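Local coordinates for carbonic anhydrase (Neosartorya fumigata, PDB 7COI), which probably catalyses the reversible hydration of carbon dioxide to hydrogencarbonate and a proton, using one zinc ion per subunit, at residues V170-H175 against E230-L235. Residues are numbered along the deposited sequence; the frame is centred on the assembly and turned at random.
Sequences VVICGH and EGLKAL. With ZN (zinc ion), chain F.
Val170 and Ile172 of strand 170-175 face helix segment 230-235, which runs nearly antiparallel to the strand (153° between their directions) with the two axes 9.2 Å apart at closest approach. The nearest CA atoms across the two segments are those of Ile172 and Leu232, 7.0 Å apart. How a strand seats a helix is plain in Ile172: its side chain extends fully, with CD1 anti to CA (chi2 177°), and that methyl reaches the helix backbone at Gly231, CD1 to C 3.3 Å. Having no side chain, Gly231 lets the methyl in this close. Leu232 lies alongside Ile172, the two side chains running in opposing directions, with its CD2 3.9 Å from Ile172 CD1. One turn on, Leu235 turns CD2 onto Val170 CG1 at a tight 3.5 Å, while the same leucine also touches Val252 of the neighbouring strand 251-257. Val171 points to the other face of the sheet and packs on Phe81 of a second subunit. Helix-on-sheet packing of this kind belongs to the alpha/beta core of beta-class carbonic anhydrases; here the strand under the helix ends at His175, whose NE2 binds the zinc ion at 2.1 Å together with Cys119 and Cys178.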
# COMPACT_ATOMS: atom_id res chain seq x y z
N VAL A 170 19.26 0.40 14.18
CA VAL A 170 18.30 -0.32 13.29
C VAL A 170 19.03 -1.50 12.70
O VAL A 170 20.06 -1.32 12.06
CB VAL A 170 17.68 0.58 12.21
CG1 VAL A 170 16.64 -0.24 11.41
CG2 VAL A 170 17.05 1.83 12.81
N VAL A 171 18.49 -2.70 12.91
CA VAL A 171 19.07 -3.95 12.40
C VAL A 171 18.11 -4.51 11.36
O VAL A 171 16.93 -4.68 11.69
CB VAL A 171 19.27 -4.94 13.56
CG1 VAL A 171 19.79 -6.27 13.07
CG2 VAL A 171 20.14 -4.36 14.66
N ILE A 172 18.59 -4.80 10.18
CA ILE A 172 17.87 -5.62 9.19
C ILE A 172 18.54 -6.97 9.22
O ILE A 172 19.76 -7.06 8.95
CB ILE A 172 17.82 -5.00 7.78
CG1 ILE A 172 17.15 -3.63 7.80
CG2 ILE A 172 17.12 -5.96 6.82
CD1 ILE A 172 17.15 -2.94 6.44
N CYS A 173 17.76 -8.00 9.53
CA CYS A 173 18.26 -9.38 9.65
C CYS A 173 17.56 -10.23 8.61
O CYS A 173 16.35 -10.44 8.72
CB CYS A 173 18.05 -9.89 11.07
SG CYS A 173 18.76 -11.54 11.29
N GLY A 174 18.33 -10.70 7.63
CA GLY A 174 17.92 -11.79 6.72
C GLY A 174 18.32 -13.13 7.30
O GLY A 174 18.91 -13.18 8.40
N HIS A 175 17.99 -14.23 6.63
CA HIS A 175 18.32 -15.55 7.23
C HIS A 175 18.52 -16.55 6.10
O HIS A 175 18.08 -16.33 4.96
CB HIS A 175 17.31 -15.97 8.31
CG HIS A 175 16.00 -16.28 7.69
ND1 HIS A 175 15.60 -17.59 7.47
CD2 HIS A 175 15.06 -15.47 7.16
CE1 HIS A 175 14.45 -17.60 6.86
NE2 HIS A 175 14.11 -16.32 6.70
N GLU A 230 20.21 -3.99 0.19
CA GLU A 230 19.24 -3.12 -0.51
C GLU A 230 18.27 -2.54 0.52
O GLU A 230 17.91 -1.33 0.40
CB GLU A 230 18.52 -3.90 -1.62
CG GLU A 230 17.77 -2.98 -2.58
CD GLU A 230 18.67 -2.02 -3.37
OE1 GLU A 230 19.89 -2.33 -3.49
OE2 GLU A 230 18.15 -0.97 -3.84
N GLY A 231 17.89 -3.32 1.53
CA GLY A 231 16.98 -2.82 2.60
C GLY A 231 17.66 -1.74 3.39
O GLY A 231 17.00 -0.78 3.75
N LEU A 232 18.97 -1.84 3.66
CA LEU A 232 19.69 -0.79 4.43
C LEU A 232 19.74 0.49 3.60
O LEU A 232 19.63 1.57 4.17
CB LEU A 232 21.11 -1.26 4.76
CG LEU A 232 21.25 -2.37 5.80
CD1 LEU A 232 22.68 -2.89 5.83
CD2 LEU A 232 20.82 -1.94 7.17
N LYS A 233 19.86 0.37 2.28
CA LYS A 233 19.83 1.54 1.36
C LYS A 233 18.44 2.16 1.43
O LYS A 233 18.34 3.35 1.68
CB LYS A 233 20.29 1.11 -0.03
CG LYS A 233 20.18 2.20 -1.09
CD LYS A 233 20.83 1.80 -2.39
CE LYS A 233 20.75 2.89 -3.44
NZ LYS A 233 21.35 2.45 -4.71
N ALA A 234 17.38 1.35 1.30
CA ALA A 234 15.99 1.84 1.35
C ALA A 234 15.73 2.51 2.70
O ALA A 234 15.05 3.54 2.75
CB ALA A 234 15.04 0.71 1.10
N LEU A 235 16.25 1.93 3.78
CA LEU A 235 16.05 2.43 5.16
C LEU A 235 16.66 3.83 5.25
O LEU A 235 16.01 4.70 5.85
CB LEU A 235 16.74 1.44 6.11
CG LEU A 235 16.82 1.85 7.56
CD1 LEU A 235 15.42 1.90 8.18
CD2 LEU A 235 17.70 0.85 8.31
ZN ZN F . 12.43 -15.73 5.51